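PDB 6P2I: glycerate dehydrogenase from Bacillus sp. 5mfcol3.1, which probably reduces acyclic imino acids to amino acids with NADPH, as an asymmetric imine reductase related to the D-2-hydroxyacid dehydrogenases. Local coordinates for residues 277-280 and 281-284; 119-122 and 123-127; 81-84 and 85-89. All coordinates share one frame; numbering follows the deposited sequence.

Overall arrangement
Along the chain, interaction 3 (residues 81-89) comes first, interaction 2 (119-127) next and interaction 1 (277-284) last. Each is a local contact at the end of a helix: interaction 1 opens helix 280-298, whereas interactions 2 and 3 close helices 117-125 and 81-86. Interaction 3 ends the helix that links strands 68-71 and 90-92, the latter an outermost strand of the five-stranded parallel sheet. Its centre lies about 54 Å from that of interaction 2, on the opposite side of the chain's centre, and about 30 Å from that of interaction 1. Interactions 1 and 2, with centres about 31 Å apart, both touch the second subunit, and interaction 1 also borders D-arginine and NADP, so it lies where the ligand pocket and the subunit interface come together.

Interaction 1 of 3, residues 277-280 and 281-284; sequences WYSY and EARE. With DAR (D-arginine), chain D; NAP (NADP nicotinamide-adenine-dinucleotide phosphate), chain C.
Arg-283 and Tyr-278 meet obliquely at the start of helix 280-298, with guanidinium and ring planes 71° apart. The arginine offers its edge to the phenol: NH1 donates to Tyr-278 OH at 3.0 Å, with the oxygen in the guanidinium plane. Arg-283 CG sits between the backbone N and the carbonyl carbon (chi1 72°), which turns the extended chain back along the loop and brings CD to 3.7 Å from Tyr-278 CE1. Arg-283 NE donates to a water that in turn donates to Tyr-280 O and Glu-284 OE1, so the tyrosine hydroxyl and the water together restrict the guanidinium's rotation. Tyr-280 runs beside this arginine, pointing the same way, its ring plane turned 83° from the guanidinium.

Ser-279 is the N-cap: its OG accepts from Ala-282 N at 2.8 Å and is also hydrogen-bonded to Glu-139 of the second subunit. Glu-281 forms a salt bridge with Lys-143 of that subunit.

The indole of Trp-277 lies between protein and ligand. Tyr-278 CD1 stands 3.3 Å above one face, offset toward the rim, and D-arginine CD lies over the opposite face, 3.3 Å from Trp-277 CE2. On this ligand side D-arginine CZ comes within 3.5 Å of Trp-277 CZ2, while Trp-277 CB is 3.2 Å from the carboxamide oxygen O7N of NADP. With an alanine here, the aliphatic chain and guanidinium of D-arginine would probably lose the flat surface beside them, and a gap would be likely to open next to the Tyr-278 ring.

Chemically, the ligand's guanidinium lies over the indole face, while Glu-51 and Asn-286 are among its hydrogen-bonding partners. The tyrosine behind the indole, on its other face, is tied to the helix by Arg-283, consistent with a substrate surface held from behind.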
ATOM      1  N   TRP A 277      -9.550   5.865  -8.846  1.00 19.92           N
ATOM      2  CA  TRP A 277      -9.793   5.259 -10.145  1.00 19.21           C
ATOM      3  C   TRP A 277      -8.754   5.593 -11.193  1.00 18.41           C
ATOM      4  O   TRP A 277      -8.765   4.968 -12.260  1.00 20.95           O
ATOM      5  CB  TRP A 277     -11.140   5.717 -10.698  1.00 17.13           C
ATOM      6  CG  TRP A 277     -11.149   7.174 -11.166  1.00 21.52           C
ATOM      7  CD1 TRP A 277     -11.226   8.297 -10.380  1.00 21.26           C
ATOM      8  CD2 TRP A 277     -11.087   7.640 -12.517  1.00 20.08           C
ATOM      9  NE1 TRP A 277     -11.217   9.428 -11.162  1.00 24.09           N
ATOM     10  CE2 TRP A 277     -11.133   9.052 -12.478  1.00 24.29           C
ATOM     11  CE3 TRP A 277     -11.005   7.000 -13.758  1.00 24.53           C
ATOM     12  CZ2 TRP A 277     -11.119   9.839 -13.639  1.00 24.90           C
ATOM     13  CZ3 TRP A 277     -10.983   7.781 -14.912  1.00 22.03           C
ATOM     14  CH2 TRP A 277     -11.042   9.188 -14.843  1.00 23.48           C
ATOM     15  N   TYR A 278      -7.915   6.609 -10.978  1.00 19.14           N
ATOM     16  CA  TYR A 278      -7.315   7.283 -12.132  1.00 23.45           C
ATOM     17  C   TYR A 278      -5.965   6.667 -12.491  1.00 20.11           C
ATOM     18  O   TYR A 278      -4.905   7.255 -12.289  1.00 21.82           O
ATOM     19  CB  TYR A 278      -7.190   8.783 -11.880  1.00 25.84           C
ATOM     20  CG  TYR A 278      -7.012   9.572 -13.161  1.00 23.54           C
ATOM     21  CD1 TYR A 278      -7.791   9.296 -14.280  1.00 21.52           C
ATOM     22  CD2 TYR A 278      -6.054  10.576 -13.261  1.00 25.49           C
ATOM     23  CE1 TYR A 278      -7.639   9.996 -15.460  1.00 22.99           C
ATOM     24  CE2 TYR A 278      -5.893  11.293 -14.448  1.00 24.66           C
ATOM     25  CZ  TYR A 278      -6.692  10.995 -15.540  1.00 25.31           C
ATOM     26  OH  TYR A 278      -6.543  11.691 -16.711  1.00 27.19           O
ATOM     27  N   SER A 279      -6.031   5.478 -13.090  1.00 20.10           N
ATOM     28  CA  SER A 279      -4.869   4.840 -13.692  1.00 20.99           C
ATOM     29  C   SER A 279      -4.886   5.004 -15.210  1.00 23.14           C
ATOM     30  O   SER A 279      -5.934   5.232 -15.823  1.00 23.69           O
ATOM     31  CB  SER A 279      -4.802   3.350 -13.342  1.00 22.30           C
ATOM     32  OG  SER A 279      -5.860   2.636 -13.978  1.00 20.53           O
ATOM     33  N   TYR A 280      -3.699   4.878 -15.813  1.00 23.43           N
ATOM     34  CA  TYR A 280      -3.625   4.847 -17.272  1.00 21.30           C
ATOM     35  C   TYR A 280      -4.529   3.767 -17.841  1.00 25.38           C
ATOM     36  O   TYR A 280      -5.204   3.978 -18.859  1.00 26.42           O
ATOM     37  CB  TYR A 280      -2.194   4.589 -17.736  1.00 24.31           C
ATOM     38  CG  TYR A 280      -1.228   5.723 -17.500  1.00 25.46           C
ATOM     39  CD1 TYR A 280      -1.158   6.797 -18.380  1.00 27.90           C
ATOM     40  CD2 TYR A 280      -0.391   5.718 -16.398  1.00 29.77           C
ATOM     41  CE1 TYR A 280      -0.254   7.833 -18.166  1.00 33.15           C
ATOM     42  CE2 TYR A 280       0.511   6.741 -16.174  1.00 36.21           C
ATOM     43  CZ  TYR A 280       0.564   7.803 -17.057  1.00 38.91           C
ATOM     44  OH  TYR A 280       1.463   8.822 -16.829  1.00 44.86           O
ATOM     45  N   GLU A 281      -4.525   2.585 -17.217  1.00 21.49           N
ATOM     46  CA  GLU A 281      -5.339   1.488 -17.724  1.00 22.38           C
ATOM     47  C   GLU A 281      -6.824   1.788 -17.571  1.00 23.94           C
ATOM     48  O   GLU A 281      -7.616   1.505 -18.482  1.00 23.71           O
ATOM     49  CB  GLU A 281      -4.986   0.178 -17.015  1.00 23.90           C
ATOM     50  CG  GLU A 281      -3.542  -0.289 -17.190  1.00 26.91           C
ATOM     51  CD  GLU A 281      -2.510   0.436 -16.302  1.00 29.79           C
ATOM     52  OE1 GLU A 281      -2.898   1.191 -15.380  1.00 25.95           O
ATOM     53  OE2 GLU A 281      -1.294   0.238 -16.525  1.00 33.36           O
ATOM     54  N   ALA A 282      -7.225   2.356 -16.430  1.00 21.41           N
ATOM     55  CA  ALA A 282      -8.642   2.617 -16.187  1.00 20.63           C
ATOM     56  C   ALA A 282      -9.191   3.669 -17.145  1.00 23.50           C
ATOM     57  O   ALA A 282     -10.279   3.502 -17.706  1.00 22.20           O
ATOM     58  CB  ALA A 282      -8.866   3.051 -14.736  1.00 22.57           C
ATOM     59  N   ARG A 283      -8.470   4.776 -17.331  1.00 18.69           N
ATOM     60  CA  ARG A 283      -9.040   5.828 -18.173  1.00 18.12           C
ATOM     61  C   ARG A 283      -9.126   5.384 -19.623  1.00 20.89           C
ATOM     62  O   ARG A 283     -10.032   5.812 -20.343  1.00 21.16           O
ATOM     63  CB  ARG A 283      -8.232   7.125 -18.037  1.00 22.06           C
ATOM     64  CG  ARG A 283      -6.859   7.104 -18.688  1.00 23.35           C
ATOM     65  CD  ARG A 283      -6.163   8.445 -18.532  1.00 24.80           C
ATOM     66  NE  ARG A 283      -4.957   8.540 -19.348  1.00 22.79           N
ATOM     67  CZ  ARG A 283      -4.226   9.640 -19.465  1.00 29.54           C
ATOM     68  NH1 ARG A 283      -4.564  10.745 -18.803  1.00 25.95           N
ATOM     69  NH2 ARG A 283      -3.151   9.636 -20.238  1.00 30.71           N
ATOM     70  N   GLU A 284      -8.222   4.509 -20.069  1.00 21.16           N
ATOM     71  CA  GLU A 284      -8.357   3.964 -21.417  1.00 23.83           C
ATOM     72  C   GLU A 284      -9.557   3.027 -21.504  1.00 22.11           C
ATOM     73  O   GLU A 284     -10.358   3.113 -22.444  1.00 22.66           O
ATOM     74  CB  GLU A 284      -7.072   3.251 -21.845  1.00 25.82           C
ATOM     75  CG  GLU A 284      -6.784   3.367 -23.340  1.00 31.86           C
ATOM     76  CD  GLU A 284      -6.497   4.800 -23.795  1.00 46.37           C
ATOM     77  OE1 GLU A 284      -6.209   5.667 -22.939  1.00 42.78           O
ATOM     78  OE2 GLU A 284      -6.547   5.060 -25.017  1.00 48.09           O
TER
HETATM   79  N   DAR D 402     -17.233   8.084  -8.911  1.00 31.15           N
HETATM   80  CA  DAR D 402     -16.392   7.104  -9.598  1.00 34.85           C
HETATM   81  CB  DAR D 402     -15.184   7.769 -10.275  1.00 33.00           C
HETATM   82  CG  DAR D 402     -15.569   8.766 -11.372  1.00 36.64           C
HETATM   83  CD  DAR D 402     -14.390   9.083 -12.288  1.00 36.52           C
HETATM   84  NE  DAR D 402     -14.690   9.932 -13.441  1.00 26.49           N
HETATM   85  CZ  DAR D 402     -14.491   9.492 -14.687  1.00 24.93           C
HETATM   86  NH1 DAR D 402     -14.470   8.180 -14.944  1.00 23.02           N
HETATM   87  NH2 DAR D 402     -14.316  10.349 -15.693  1.00 23.36           N
HETATM   88  C   DAR D 402     -17.220   6.273 -10.562  1.00 26.12           C
HETATM   89  O   DAR D 402     -16.744   5.790 -11.608  1.00 33.46           O
HETATM   90  OXT DAR D 402     -18.398   6.075 -10.266  1.00 30.18           O
HETATM   91  PA  NAP C 401     -21.395  -3.377  -8.474  1.00 21.62           P
HETATM   92  O1A NAP C 401     -22.792  -2.922  -8.841  1.00 22.64           O
HETATM   93  O2A NAP C 401     -20.679  -4.358  -9.355  1.00 21.02           O
HETATM   94  O5B NAP C 401     -21.463  -4.008  -7.008  1.00 22.26           O
HETATM   95  C5B NAP C 401     -22.247  -3.411  -5.980  1.00 22.60           C
HETATM   96  C4B NAP C 401     -22.262  -4.379  -4.802  1.00 23.10           C
HETATM   97  O4B NAP C 401     -22.965  -3.743  -3.733  1.00 25.29           O
HETATM   98  C3B NAP C 401     -23.021  -5.670  -5.119  1.00 21.31           C
HETATM   99  O3B NAP C 401     -22.472  -6.744  -4.330  1.00 23.54           O
HETATM  100  C2B NAP C 401     -24.417  -5.387  -4.617  1.00 24.59           C
HETATM  101  O2B NAP C 401     -25.133  -6.564  -4.275  1.00 24.99           O
HETATM  102  C1B NAP C 401     -24.064  -4.590  -3.375  1.00 26.11           C
HETATM  103  N9A NAP C 401     -25.222  -3.826  -2.886  1.00 24.92           N
HETATM  104  C8A NAP C 401     -26.010  -2.995  -3.599  1.00 26.79           C
HETATM  105  N7A NAP C 401     -26.992  -2.490  -2.813  1.00 25.88           N
HETATM  106  C5A NAP C 401     -26.833  -3.026  -1.589  1.00 30.94           C
HETATM  107  C6A NAP C 401     -27.519  -2.922  -0.286  1.00 32.67           C
HETATM  108  N6A NAP C 401     -28.607  -2.127  -0.143  1.00 31.48           N
HETATM  109  N1A NAP C 401     -27.021  -3.642   0.740  1.00 30.10           N
HETATM  110  C2A NAP C 401     -25.936  -4.438   0.613  1.00 31.41           C
HETATM  111  N3A NAP C 401     -25.252  -4.588  -0.538  1.00 25.00           N
HETATM  112  C4A NAP C 401     -25.664  -3.909  -1.646  1.00 25.99           C
HETATM  113  O3  NAP C 401     -20.562  -2.015  -8.229  1.00 20.57           O
HETATM  114  PN  NAP C 401     -18.975  -1.798  -8.369  1.00 21.00           P
HETATM  115  O1N NAP C 401     -18.583  -1.752  -9.824  1.00 22.24           O
HETATM  116  O2N NAP C 401     -18.247  -2.769  -7.466  1.00 20.02           O
HETATM  117  O5D NAP C 401     -18.850  -0.303  -7.794  1.00 21.87           O
HETATM  118  C5D NAP C 401     -19.251  -0.013  -6.451  1.00 21.60           C
HETATM  119  C4D NAP C 401     -19.140   1.480  -6.173  1.00 23.08           C
HETATM  120  O4D NAP C 401     -17.771   1.869  -6.237  1.00 23.54           O
HETATM  121  C3D NAP C 401     -19.806   2.370  -7.213  1.00 24.46           C
HETATM  122  O3D NAP C 401     -21.220   2.503  -7.005  1.00 26.25           O
HETATM  123  C2D NAP C 401     -19.051   3.680  -7.043  1.00 23.48           C
HETATM  124  O2D NAP C 401     -19.785   4.543  -6.165  1.00 25.44           O
HETATM  125  C1D NAP C 401     -17.712   3.277  -6.421  1.00 21.91           C
HETATM  126  N1N NAP C 401     -16.600   3.637  -7.310  1.00 24.53           N
HETATM  127  C2N NAP C 401     -15.616   4.428  -6.848  1.00 24.42           C
HETATM  128  C3N NAP C 401     -14.554   4.806  -7.666  1.00 22.20           C
HETATM  129  C7N NAP C 401     -13.474   5.718  -7.137  1.00 24.82           C
HETATM  130  O7N NAP C 401     -12.737   6.289  -7.927  1.00 26.71           O
HETATM  131  N7N NAP C 401     -13.368   5.944  -5.820  1.00 21.84           N
HETATM  132  C4N NAP C 401     -14.524   4.349  -8.986  1.00 25.25           C
HETATM  133  C5N NAP C 401     -15.562   3.536  -9.448  1.00 22.28           C
HETATM  134  C6N NAP C 401     -16.588   3.190  -8.577  1.00 23.32           C
HETATM  135  P2B NAP C 401     -25.988  -7.424  -5.341  1.00 26.02           P
HETATM  136  O1X NAP C 401     -26.934  -6.437  -6.001  1.00 27.02           O
HETATM  137  O2X NAP C 401     -24.976  -7.974  -6.311  1.00 30.92           O
HETATM  138  O3X NAP C 401     -26.627  -8.489  -4.491  1.00 27.96           O
HETATM  139  O   HOH W   1      -4.368   6.047 -20.524  1.00 28.26           O

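Interaction 2 of 3, residues 119-122 and 123-127; sequences QADE and TCRKG
Asp-121, Glu-122 and Thr-123 carry this contact in the last turns of helix 117-125, each reaching a partner four residues away along the chain. Asp-121 meets Arg-125 side-on. Arg-125 NE donates to Asp-121 OD2 at 2.7 Å and Arg-125 NH2 to Asp-121 OD1 at 2.9 Å, a salt bridge with one nitrogen for each oxygen. Both oxygens are approached on their syn sides, but the carboxylate and guanidinium planes are twisted 52° apart, so the fork is not coplanar. The bend of the arginine at chi2 (-80°) turns its chain back along the helix, with CG only 3.0 Å from Asp-121 O.

Glu-122 and Lys-126 lie side by side, pointing the same way on an exposed side of the helix. Here the salt bridge is made from above: Lys-126 NZ stands 2.9 Å from Glu-122 OE2, 63° out of the carboxylate plane. A single ammonium contact of this kind would be expected to fix the carboxylate less firmly than the two-point grip on Asp-121.

Thr-123 hydrogen-bonds back to the backbone of the preceding turn. Its OG1 donates to Gln-119 O at 2.7 Å, and its own amide N donates to that same oxygen at 2.9 Å from the other face of the carbonyl plane, so the hydroxyl proton is used within the helix.

The helix then stops in a Schellman motif, where Gly-127 takes positive phi and its N bonds to Cys-124 O at 2.8 Å. On the Thr-123 side the loop residue Phe-135 packs against the helix. On the other, Asp-121 OD1 accepts from Leu-271 N of the second subunit and Arg-125 NH1 donates to the carbonyls of Ile-264 and Leu-266 of that subunit, placing the ion pair against its strand 269-271 and the loop before it.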
ATOM      1  N   GLN A 119       3.198   9.953   8.795  1.00 25.82           N
ATOM      2  CA  GLN A 119       4.054  10.270   9.936  1.00 25.25           C
ATOM      3  C   GLN A 119       5.460   9.727   9.748  1.00 25.07           C
ATOM      4  O   GLN A 119       6.438  10.337  10.208  1.00 26.40           O
ATOM      5  CB  GLN A 119       3.453   9.701  11.220  1.00 29.75           C
ATOM      6  CG  GLN A 119       2.216  10.418  11.739  1.00 32.83           C
ATOM      7  CD  GLN A 119       0.931   9.976  11.053  1.00 33.18           C
ATOM      8  OE1 GLN A 119       0.908   8.995  10.307  1.00 29.44           O
ATOM      9  NE2 GLN A 119      -0.149  10.702  11.315  1.00 46.04           N
ATOM     10  N   ALA A 120       5.571   8.584   9.086  1.00 23.67           N
ATOM     11  CA  ALA A 120       6.868   7.950   8.880  1.00 22.15           C
ATOM     12  C   ALA A 120       7.735   8.795   7.968  1.00 23.64           C
ATOM     13  O   ALA A 120       8.918   9.028   8.246  1.00 24.49           O
ATOM     14  CB  ALA A 120       6.667   6.550   8.298  1.00 21.82           C
ATOM     15  N   ASP A 121       7.152   9.279   6.874  1.00 24.39           N
ATOM     16  CA  ASP A 121       7.906  10.142   5.983  1.00 24.06           C
ATOM     17  C   ASP A 121       8.291  11.436   6.680  1.00 25.67           C
ATOM     18  O   ASP A 121       9.434  11.889   6.568  1.00 27.48           O
ATOM     19  CB  ASP A 121       7.083  10.411   4.729  1.00 22.65           C
ATOM     20  CG  ASP A 121       7.812  11.252   3.734  1.00 27.18           C
ATOM     21  OD1 ASP A 121       8.475  10.664   2.860  1.00 26.63           O
ATOM     22  OD2 ASP A 121       7.726  12.507   3.817  1.00 30.15           O
ATOM     23  N   GLU A 122       7.351  12.037   7.418  1.00 26.47           N
ATOM     24  CA  GLU A 122       7.647  13.296   8.094  1.00 31.58           C
ATOM     25  C   GLU A 122       8.775  13.126   9.099  1.00 27.73           C
ATOM     26  O   GLU A 122       9.620  14.015   9.254  1.00 33.36           O
ATOM     27  CB  GLU A 122       6.391  13.826   8.783  1.00 34.02           C
ATOM     28  CG  GLU A 122       6.546  15.245   9.312  1.00 60.62           C
ATOM     29  CD  GLU A 122       5.467  15.619  10.310  1.00 77.93           C
ATOM     30  OE1 GLU A 122       4.522  14.822  10.499  1.00 81.71           O
ATOM     31  OE2 GLU A 122       5.566  16.714  10.905  1.00 86.78           O
ATOM     32  N   THR A 123       8.808  11.978   9.780  1.00 28.61           N
ATOM     33  CA  THR A 123       9.896  11.657  10.698  1.00 27.69           C
ATOM     34  C   THR A 123      11.248  11.725   9.999  1.00 28.92           C
ATOM     35  O   THR A 123      12.195  12.343  10.502  1.00 31.61           O
ATOM     36  CB  THR A 123       9.662  10.258  11.279  1.00 29.11           C
ATOM     37  OG1 THR A 123       8.454  10.262  12.053  1.00 32.17           O
ATOM     38  CG2 THR A 123      10.844   9.798  12.144  1.00 31.05           C
ATOM     39  N   CYS A 124      11.357  11.077   8.834  1.00 26.66           N
ATOM     40  CA  CYS A 124      12.611  11.098   8.088  1.00 34.34           C
ATOM     41  C   CYS A 124      12.958  12.500   7.595  1.00 28.30           C
ATOM     42  O   CYS A 124      14.136  12.877   7.580  1.00 33.93           O
ATOM     43  CB  CYS A 124      12.538  10.129   6.912  1.00 30.86           C
ATOM     44  SG  CYS A 124      12.253   8.417   7.396  1.00 26.05           S
ATOM     45  N   ARG A 125      11.957  13.294   7.184  1.00 29.51           N
ATOM     46  CA  ARG A 125      12.243  14.654   6.727  1.00 31.24           C
ATOM     47  C   ARG A 125      12.791  15.510   7.859  1.00 36.34           C
ATOM     48  O   ARG A 125      13.482  16.506   7.610  1.00 36.75           O
ATOM     49  CB  ARG A 125      10.991  15.313   6.133  1.00 33.38           C
ATOM     50  CG  ARG A 125      10.221  14.454   5.150  1.00 39.26           C
ATOM     51  CD  ARG A 125      10.838  14.437   3.762  1.00 34.63           C
ATOM     52  NE  ARG A 125      10.070  13.557   2.888  1.00 33.74           N
ATOM     53  CZ  ARG A 125      10.229  13.461   1.572  1.00 32.04           C
ATOM     54  NH1 ARG A 125      11.139  14.201   0.952  1.00 39.34           N
ATOM     55  NH2 ARG A 125       9.472  12.613   0.883  1.00 29.35           N
ATOM     56  N   LYS A 126      12.496  15.137   9.105  1.00 34.60           N
ATOM     57  CA  LYS A 126      13.070  15.786  10.273  1.00 36.54           C
ATOM     58  C   LYS A 126      14.484  15.309  10.563  1.00 43.07           C
ATOM     59  O   LYS A 126      15.107  15.810  11.502  1.00 41.12           O
ATOM     60  CB  LYS A 126      12.194  15.530  11.500  1.00 41.92           C
ATOM     61  CG  LYS A 126      10.908  16.332  11.554  1.00 48.28           C
ATOM     62  CD  LYS A 126      10.288  16.218  12.938  1.00 58.34           C
ATOM     63  CE  LYS A 126       9.123  17.168  13.104  1.00 66.89           C
ATOM     64  NZ  LYS A 126       7.842  16.504  12.759  1.00 69.73           N
ATOM     65  N   GLY A 127      15.000  14.358   9.790  1.00 36.02           N
ATOM     66  CA  GLY A 127      16.333  13.837  10.013  1.00 42.82           C
ATOM     67  C   GLY A 127      16.431  12.738  11.045  1.00 35.77           C
ATOM     68  O   GLY A 127      17.543  12.432  11.491  1.00 39.83           O
TER

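Interaction 3 of 3, residues 81-84 and 85-89; sequences VNSL and KDNEI
Asn-87 folds back over Ser-83 where helix 81-86 ends. From the start of its side chain, CB lies 3.6 Å from Ser-83 O, and CG stays near the same carbonyl at 3.8 Å. With CG beside the backbone N (chi1 -79°), the amide is directed back along the helix, and at the tip ND2 donates to Ser-83 O at 3.0 Å. The bond is nearly straight (167°), and the oxygen lies in the plane of the amide. Asn-87 N adds weak bonds to Ser-83 O and Leu-84 O, so the side chain supplies the straight bond to Ser-83 O, where the backbone bond from Asn-87 N is weak.

The chain then reverses through a Schellman motif with Glu-88, at positive phi, as the C-prime residue. Ile-89 N reaches back to Leu-84 O at 2.9 Å, and Glu-88 N bonds to Lys-85 O. An apolar contact accompanies the turn, Leu-84 CD2 meeting Ile-89 CG2 at 3.9 Å.

Ile-60 of helix 57-60 packs against Ser-83, Leu-84 and Asn-87, and Ile-89 rests on Leu-66. The turn leads helix 81-86 into strand 90-92, the second strand of the beta-alpha-beta unit begun by strand 68-71.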
ATOM      1  N   VAL A  81     -32.466   7.919 -12.191  1.00 34.01           N
ATOM      2  CA  VAL A  81     -32.659   6.886 -13.204  1.00 34.32           C
ATOM      3  C   VAL A  81     -34.127   6.489 -13.307  1.00 34.20           C
ATOM      4  O   VAL A  81     -34.634   6.225 -14.405  1.00 38.73           O
ATOM      5  CB  VAL A  81     -31.763   5.669 -12.907  1.00 39.62           C
ATOM      6  CG1 VAL A  81     -30.313   6.018 -13.163  1.00 31.63           C
ATOM      7  CG2 VAL A  81     -31.955   5.195 -11.471  1.00 44.40           C
ATOM      8  N   ASN A  82     -34.832   6.439 -12.177  1.00 37.54           N
ATOM      9  CA  ASN A  82     -36.254   6.116 -12.222  1.00 39.52           C
ATOM     10  C   ASN A  82     -37.031   7.153 -13.023  1.00 34.68           C
ATOM     11  O   ASN A  82     -37.937   6.801 -13.787  1.00 38.19           O
ATOM     12  CB  ASN A  82     -36.816   6.000 -10.807  1.00 51.22           C
ATOM     13  CG  ASN A  82     -36.227   4.831 -10.050  1.00 68.12           C
ATOM     14  OD1 ASN A  82     -36.064   3.741 -10.601  1.00 69.17           O
ATOM     15  ND2 ASN A  82     -35.904   5.049  -8.780  1.00 78.21           N
ATOM     16  N   SER A  83     -36.688   8.434 -12.869  1.00 38.21           N
ATOM     17  CA  SER A  83     -37.378   9.468 -13.638  1.00 37.60           C
ATOM     18  C   SER A  83     -37.043   9.367 -15.121  1.00 35.36           C
ATOM     19  O   SER A  83     -37.906   9.599 -15.972  1.00 39.00           O
ATOM     20  CB  SER A  83     -37.025  10.855 -13.104  1.00 35.88           C
ATOM     21  OG  SER A  83     -37.632  11.872 -13.888  1.00 41.23           O
ATOM     22  N   LEU A  84     -35.789   9.035 -15.453  1.00 33.02           N
ATOM     23  CA  LEU A  84     -35.452   8.796 -16.853  1.00 31.95           C
ATOM     24  C   LEU A  84     -36.251   7.623 -17.417  1.00 32.37           C
ATOM     25  O   LEU A  84     -36.747   7.688 -18.548  1.00 34.03           O
ATOM     26  CB  LEU A  84     -33.953   8.546 -16.999  1.00 29.62           C
ATOM     27  CG  LEU A  84     -33.088   9.763 -16.679  1.00 27.67           C
ATOM     28  CD1 LEU A  84     -31.659   9.348 -16.482  1.00 34.81           C
ATOM     29  CD2 LEU A  84     -33.168  10.776 -17.802  1.00 34.16           C
ATOM     30  N   LYS A  85     -36.376   6.539 -16.644  1.00 40.04           N
ATOM     31  CA  LYS A  85     -37.200   5.411 -17.073  1.00 38.48           C
ATOM     32  C   LYS A  85     -38.635   5.850 -17.327  1.00 39.89           C
ATOM     33  O   LYS A  85     -39.231   5.496 -18.351  1.00 42.97           O
ATOM     34  CB  LYS A  85     -37.162   4.302 -16.023  1.00 45.10           C
ATOM     35  CG  LYS A  85     -37.896   3.025 -16.416  1.00 47.75           C
ATOM     36  CD  LYS A  85     -37.246   2.366 -17.627  1.00 59.98           C
ATOM     37  CE  LYS A  85     -37.821   0.975 -17.885  1.00 68.11           C
ATOM     38  NZ  LYS A  85     -39.306   0.967 -17.986  1.00 76.89           N
ATOM     39  N   ASP A  86     -39.198   6.648 -16.416  1.00 43.30           N
ATOM     40  CA  ASP A  86     -40.567   7.128 -16.567  1.00 40.97           C
ATOM     41  C   ASP A  86     -40.742   8.040 -17.775  1.00 38.16           C
ATOM     42  O   ASP A  86     -41.875   8.227 -18.235  1.00 45.89           O
ATOM     43  CB  ASP A  86     -41.010   7.863 -15.298  1.00 45.05           C
ATOM     44  CG  ASP A  86     -41.369   6.915 -14.169  1.00 57.20           C
ATOM     45  OD1 ASP A  86     -41.741   5.759 -14.460  1.00 63.67           O
ATOM     46  OD2 ASP A  86     -41.294   7.331 -12.992  1.00 58.51           O
ATOM     47  N   ASN A  87     -39.659   8.622 -18.290  1.00 40.23           N
ATOM     48  CA  ASN A  87     -39.719   9.480 -19.466  1.00 40.50           C
ATOM     49  C   ASN A  87     -39.119   8.811 -20.697  1.00 36.20           C
ATOM     50  O   ASN A  87     -38.768   9.499 -21.664  1.00 42.72           O
ATOM     51  CB  ASN A  87     -39.025  10.815 -19.191  1.00 38.47           C
ATOM     52  CG  ASN A  87     -39.892  11.766 -18.389  1.00 48.79           C
ATOM     53  OD1 ASN A  87     -40.541  12.653 -18.948  1.00 54.01           O
ATOM     54  ND2 ASN A  87     -39.899  11.596 -17.069  1.00 41.59           N
ATOM     55  N   GLU A  88     -38.990   7.484 -20.673  1.00 39.12           N
ATOM     56  CA  GLU A  88     -38.555   6.693 -21.826  1.00 43.06           C
ATOM     57  C   GLU A  88     -37.160   7.095 -22.303  1.00 41.70           C
ATOM     58  O   GLU A  88     -36.880   7.125 -23.503  1.00 40.60           O
ATOM     59  CB  GLU A  88     -39.574   6.781 -22.964  1.00 49.97           C
ATOM     60  CG  GLU A  88     -40.858   5.999 -22.701  1.00 58.17           C
ATOM     61  CD  GLU A  88     -41.970   6.341 -23.677  1.00 76.82           C
ATOM     62  OE1 GLU A  88     -43.119   6.539 -23.226  1.00 85.18           O
ATOM     63  OE2 GLU A  88     -41.697   6.415 -24.895  1.00 82.77           O
ATOM     64  N   ILE A  89     -36.272   7.399 -21.359  1.00 31.30           N
ATOM     65  CA  ILE A  89     -34.873   7.685 -21.656  1.00 28.07           C
ATOM     66  C   ILE A  89     -34.036   6.571 -21.049  1.00 28.59           C
ATOM     67  O   ILE A  89     -34.079   6.345 -19.833  1.00 33.49           O
ATOM     68  CB  ILE A  89     -34.438   9.058 -21.124  1.00 27.31           C
ATOM     69  CG1 ILE A  89     -35.294  10.159 -21.765  1.00 36.48           C
ATOM     70  CG2 ILE A  89     -32.951   9.272 -21.379  1.00 30.29           C
ATOM     71  CD1 ILE A  89     -34.955  11.552 -21.287  1.00 32.66           C
TER